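Local structure of protein DOA1 (Saccharomyces cerevisiae, 3ODT) at residues 20-32 with 270-284. The protein probably binds ubiquitin through its WD40 beta-propeller domain and so helps to regulate the turnover of F-box proteins. Sequence-based numbering, arbitrary orientation.
Sequences DVRDVVAVDDSKV and WSVDCMSNGDIIVGS
Trp270 is gripped from two directions by the segment 20-32. Its indole NE1 donates to Asp20 OD2 at 3.0 Å, meeting the oxygen on its anti side but tilted out of the carboxylate plane. The guanidinium of Arg22 lies flat over one face of the ring in a cation-pi stack, with CZ 3.7 Å from the centroid of the six-membered ring. Bends at chi2 and chi3 fold the arginine chain back over the indole, although its CB points away. Asp20 also belongs to the calcium site, with Ser285 and Asn287. Beside it, Val21 N donates to Ser284 O (3.2 Å), whereas the buried Val21 O has no hydrogen-bonding partner. Strands 21-26 and 270-274 are the innermost strands of the first and last blades of a seven-bladed WD40 propeller and run nearly parallel (8°); side chains rather than a shared sheet supply most of the polar links. Ser271 OG donates to the anti lone pair of Asp23 OD1 at 2.7 Å; Asp23 OD2 accepts from Val65 N of the next blade. Asp273 is likewise divided: OD2 takes an almost straight bond from Ala26 N (2.9 Å, 173°), and OD1 forms a salt bridge with Lys232. Between the blades, Val32 CG1 meets Ile281 CD1 tip to tip at a tight 3.4 Å. Between turns 28-31 and 275-278, Ser276 OG donates to Asp29 OD1 at 2.8 Å, and the Asp29 carboxylate stacks on the Asn277 amide.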
loop_
_atom_site.group_PDB
_atom_site.type_symbol
_atom_site.label_atom_id
_atom_site.label_comp_id
_atom_site.label_asym_id
_atom_site.label_seq_id
_atom_site.Cartn_x
_atom_site.Cartn_y
_atom_site.Cartn_z
ATOM N N ASP A 20 0.469 -12.981 -9.514
ATOM C CA ASP A 20 1.212 -11.991 -8.764
ATOM C C ASP A 20 0.469 -11.584 -7.506
ATOM O O ASP A 20 -0.753 -11.386 -7.537
ATOM C CB ASP A 20 1.455 -10.714 -9.587
ATOM C CG ASP A 20 2.411 -10.919 -10.736
ATOM O OD1 ASP A 20 2.606 -12.051 -11.177
ATOM O OD2 ASP A 20 2.987 -9.922 -11.184
ATOM N N VAL A 21 1.234 -11.385 -6.424
ATOM C CA VAL A 21 0.694 -10.766 -5.217
ATOM C C VAL A 21 0.812 -9.252 -5.381
ATOM O O VAL A 21 1.899 -8.699 -5.496
ATOM C CB VAL A 21 1.437 -11.221 -3.963
ATOM C CG1 VAL A 21 0.854 -10.539 -2.736
ATOM C CG2 VAL A 21 1.372 -12.736 -3.835
ATOM N N ARG A 22 -0.316 -8.574 -5.408
ATOM C CA ARG A 22 -0.340 -7.169 -5.752
ATOM C C ARG A 22 -0.384 -6.223 -4.557
ATOM O O ARG A 22 -0.033 -5.058 -4.679
ATOM C CB ARG A 22 -1.549 -6.891 -6.624
ATOM C CG ARG A 22 -1.522 -7.567 -7.997
ATOM C CD ARG A 22 -0.432 -6.999 -8.897
ATOM N NE ARG A 22 -0.505 -5.540 -8.930
ATOM C CZ ARG A 22 -0.004 -4.765 -9.872
ATOM N NH1 ARG A 22 0.590 -5.301 -10.922
ATOM N NH2 ARG A 22 -0.124 -3.435 -9.765
ATOM N N ASP A 23 -0.820 -6.732 -3.423
ATOM C CA ASP A 23 -0.930 -5.928 -2.221
ATOM C C ASP A 23 -0.970 -6.821 -0.987
ATOM O O ASP A 23 -1.543 -7.920 -1.007
ATOM C CB ASP A 23 -2.153 -5.016 -2.286
ATOM C CG ASP A 23 -1.957 -3.702 -1.496
ATOM O OD1 ASP A 23 -0.835 -3.431 -0.999
ATOM O OD2 ASP A 23 -2.921 -2.911 -1.412
ATOM N N VAL A 24 -0.291 -6.355 0.073
ATOM C CA VAL A 24 -0.201 -7.036 1.359
ATOM C C VAL A 24 -0.495 -6.062 2.493
ATOM O O VAL A 24 -0.208 -4.858 2.393
ATOM C CB VAL A 24 1.194 -7.691 1.553
ATOM C CG1 VAL A 24 1.453 -8.695 0.430
ATOM C CG2 VAL A 24 2.292 -6.649 1.570
ATOM N N VAL A 25 -1.011 -6.585 3.601
ATOM C CA VAL A 25 -1.308 -5.767 4.755
ATOM C C VAL A 25 -1.063 -6.562 6.031
ATOM O O VAL A 25 -1.388 -7.755 6.115
ATOM C CB VAL A 25 -2.774 -5.193 4.685
ATOM C CG1 VAL A 25 -3.838 -6.302 4.738
ATOM C CG2 VAL A 25 -3.027 -4.166 5.767
ATOM N N ALA A 26 -0.516 -5.892 7.043
ATOM C CA ALA A 26 -0.438 -6.424 8.377
ATOM C C ALA A 26 -1.805 -6.326 9.055
ATOM O O ALA A 26 -2.483 -5.277 9.018
ATOM C CB ALA A 26 0.573 -5.641 9.185
ATOM N N VAL A 27 -2.214 -7.412 9.676
ATOM C CA VAL A 27 -3.418 -7.398 10.474
ATOM C C VAL A 27 -2.986 -7.271 11.936
ATOM O O VAL A 27 -3.443 -6.388 12.669
ATOM C CB VAL A 27 -4.230 -8.655 10.227
ATOM C CG1 VAL A 27 -5.336 -8.791 11.259
ATOM C CG2 VAL A 27 -4.796 -8.623 8.802
ATOM N N ASP A 28 -2.133 -8.190 12.370
ATOM C CA ASP A 28 -1.417 -8.041 13.635
ATOM C C ASP A 28 -0.091 -8.789 13.528
ATOM O O ASP A 28 0.239 -9.278 12.446
ATOM C CB ASP A 28 -2.259 -8.451 14.839
ATOM C CG ASP A 28 -2.662 -9.913 14.834
ATOM O OD1 ASP A 28 -1.864 -10.795 14.479
ATOM O OD2 ASP A 28 -3.808 -10.195 15.245
ATOM N N ASP A 29 0.675 -8.893 14.609
ATOM C CA ASP A 29 1.978 -9.530 14.514
ATOM C C ASP A 29 1.906 -11.030 14.181
ATOM O O ASP A 29 2.920 -11.649 13.873
ATOM C CB ASP A 29 2.739 -9.369 15.808
ATOM C CG ASP A 29 3.133 -7.949 16.091
ATOM O OD1 ASP A 29 3.058 -7.049 15.219
ATOM O OD2 ASP A 29 3.517 -7.713 17.252
ATOM N N SER A 30 0.717 -11.611 14.256
ATOM C CA SER A 30 0.525 -13.021 13.925
ATOM C C SER A 30 -0.389 -13.252 12.712
ATOM O O SER A 30 -0.751 -14.390 12.417
ATOM C CB SER A 30 -0.036 -13.813 15.116
ATOM O OG SER A 30 -1.384 -13.433 15.418
ATOM N N LYS A 31 -0.759 -12.185 12.029
ATOM C CA LYS A 31 -1.691 -12.326 10.926
ATOM C C LYS A 31 -1.367 -11.301 9.849
ATOM O O LYS A 31 -1.264 -10.104 10.136
ATOM C CB LYS A 31 -3.135 -12.071 11.387
ATOM C CG LYS A 31 -3.741 -13.136 12.281
ATOM C CD LYS A 31 -5.244 -12.906 12.541
ATOM C CE LYS A 31 -5.883 -14.076 13.294
ATOM N NZ LYS A 31 -5.181 -14.374 14.554
ATOM N N VAL A 32 -1.276 -11.771 8.609
ATOM C CA VAL A 32 -1.107 -10.887 7.477
ATOM C C VAL A 32 -2.075 -11.317 6.377
ATOM O O VAL A 32 -2.509 -12.482 6.311
ATOM C CB VAL A 32 0.337 -10.836 6.961
ATOM C CG1 VAL A 32 1.324 -10.483 8.097
ATOM C CG2 VAL A 32 0.747 -12.115 6.283
ATOM N N TRP A 270 5.685 -5.715 -5.842
ATOM C CA TRP A 270 4.522 -4.848 -5.925
ATOM C C TRP A 270 4.167 -4.080 -4.663
ATOM O O TRP A 270 3.601 -2.991 -4.738
ATOM C CB TRP A 270 3.295 -5.640 -6.373
ATOM C CG TRP A 270 3.434 -6.205 -7.718
ATOM C CD1 TRP A 270 3.505 -7.520 -8.059
ATOM C CD2 TRP A 270 3.533 -5.460 -8.933
ATOM N NE1 TRP A 270 3.647 -7.644 -9.424
ATOM C CE2 TRP A 270 3.669 -6.391 -9.980
ATOM C CE3 TRP A 270 3.540 -4.099 -9.228
ATOM C CZ2 TRP A 270 3.796 -6.007 -11.306
ATOM C CZ3 TRP A 270 3.651 -3.710 -10.560
ATOM C CH2 TRP A 270 3.810 -4.663 -11.576
ATOM N N SER A 271 4.408 -4.702 -3.516
ATOM C CA SER A 271 3.860 -4.161 -2.284
ATOM C C SER A 271 4.679 -4.558 -1.065
ATOM O O SER A 271 5.249 -5.658 -0.990
ATOM C CB SER A 271 2.428 -4.694 -2.118
ATOM O OG SER A 271 1.812 -4.159 -0.946
ATOM N N VAL A 272 4.772 -3.617 -0.141
ATOM C CA VAL A 272 5.285 -3.859 1.204
ATOM C C VAL A 272 4.340 -3.285 2.239
ATOM O O VAL A 272 3.578 -2.329 1.970
ATOM C CB VAL A 272 6.673 -3.217 1.424
ATOM C CG1 VAL A 272 7.737 -3.968 0.621
ATOM C CG2 VAL A 272 6.664 -1.738 0.991
ATOM N N ASP A 273 4.367 -3.894 3.416
ATOM C CA ASP A 273 3.721 -3.322 4.589
ATOM C C ASP A 273 4.556 -3.714 5.793
ATOM O O ASP A 273 5.392 -4.600 5.707
ATOM C CB ASP A 273 2.278 -3.800 4.727
ATOM C CG ASP A 273 1.416 -2.856 5.587
ATOM O OD1 ASP A 273 1.614 -1.650 5.485
ATOM O OD2 ASP A 273 0.545 -3.306 6.325
ATOM N N CYS A 274 4.313 -2.999 6.890
ATOM C CA CYS A 274 5.079 -3.119 8.132
ATOM C C CYS A 274 4.204 -3.574 9.317
ATOM O O CYS A 274 3.199 -2.938 9.651
ATOM C CB CYS A 274 5.739 -1.765 8.475
ATOM S SG CYS A 274 6.871 -1.107 7.167
HETATM N N MSE A 275 4.585 -4.689 9.934
HETATM C CA MSE A 275 4.030 -5.087 11.212
HETATM C C MSE A 275 4.404 -4.092 12.290
HETATM O O MSE A 275 5.392 -3.349 12.164
HETATM C CB MSE A 275 4.559 -6.455 11.631
HETATM C CG MSE A 275 3.585 -7.576 11.468
HETATM SE SE MSE A 275 4.535 -9.244 11.619
HETATM C CE MSE A 275 4.853 -9.385 9.725
ATOM N N SER A 276 3.642 -4.098 13.375
ATOM C CA SER A 276 3.973 -3.234 14.501
ATOM C C SER A 276 5.307 -3.549 15.135
ATOM O O SER A 276 5.889 -2.674 15.784
ATOM C CB SER A 276 2.872 -3.308 15.567
ATOM O OG SER A 276 2.957 -4.482 16.358
ATOM N N ASN A 277 5.778 -4.801 14.972
ATOM C CA ASN A 277 7.027 -5.233 15.584
ATOM C C ASN A 277 8.230 -4.949 14.688
ATOM O O ASN A 277 9.347 -5.366 14.979
ATOM C CB ASN A 277 6.966 -6.707 15.967
ATOM C CG ASN A 277 6.802 -7.618 14.774
ATOM O OD1 ASN A 277 6.888 -7.208 13.630
ATOM N ND2 ASN A 277 6.533 -8.863 15.051
ATOM N N GLY A 278 7.975 -4.265 13.577
ATOM C CA GLY A 278 9.011 -3.906 12.638
ATOM C C GLY A 278 9.211 -4.871 11.470
ATOM O O GLY A 278 9.933 -4.553 10.543
ATOM N N ASP A 279 8.597 -6.047 11.505
ATOM C CA ASP A 279 8.782 -6.991 10.419
ATOM C C ASP A 279 8.174 -6.448 9.136
ATOM O O ASP A 279 7.189 -5.706 9.165
ATOM C CB ASP A 279 8.195 -8.360 10.765
ATOM C CG ASP A 279 9.048 -9.127 11.769
ATOM O OD1 ASP A 279 9.950 -8.543 12.406
ATOM O OD2 ASP A 279 8.794 -10.356 11.916
ATOM N N ILE A 280 8.772 -6.824 8.019
ATOM C CA ILE A 280 8.366 -6.320 6.713
ATOM C C ILE A 280 7.686 -7.423 5.909
ATOM O O ILE A 280 8.220 -8.526 5.802
ATOM C CB ILE A 280 9.558 -5.746 5.915
ATOM C CG1 ILE A 280 10.125 -4.515 6.631
ATOM C CG2 ILE A 280 9.100 -5.380 4.529
ATOM C CD1 ILE A 280 11.457 -4.038 6.081
ATOM N N ILE A 281 6.493 -7.132 5.401
ATOM C CA ILE A 281 5.737 -8.053 4.547
ATOM C C ILE A 281 5.911 -7.585 3.109
ATOM O O ILE A 281 5.859 -6.383 2.832
ATOM C CB ILE A 281 4.236 -8.022 4.867
ATOM C CG1 ILE A 281 3.992 -8.103 6.373
ATOM C CG2 ILE A 281 3.532 -9.132 4.121
ATOM C CD1 ILE A 281 2.621 -7.601 6.827
ATOM N N VAL A 282 6.126 -8.544 2.199
ATOM C CA VAL A 282 6.451 -8.261 0.812
ATOM C C VAL A 282 5.607 -9.124 -0.133
ATOM O O VAL A 282 5.527 -10.339 0.029
ATOM C CB VAL A 282 7.950 -8.556 0.512
ATOM C CG1 VAL A 282 8.305 -8.139 -0.902
ATOM C CG2 VAL A 282 8.843 -7.865 1.515
ATOM N N GLY A 283 4.959 -8.481 -1.100
ATOM C CA GLY A 283 4.240 -9.184 -2.147
ATOM C C GLY A 283 4.929 -8.973 -3.489
ATOM O O GLY A 283 5.203 -7.851 -3.884
ATOM N N SER A 284 5.149 -10.059 -4.229
ATOM C CA SER A 284 5.935 -9.998 -5.449
ATOM C C SER A 284 5.366 -10.799 -6.620
ATOM O O SER A 284 4.386 -11.575 -6.494
ATOM C CB SER A 284 7.389 -10.378 -5.165
ATOM O OG SER A 284 7.469 -11.560 -4.419
#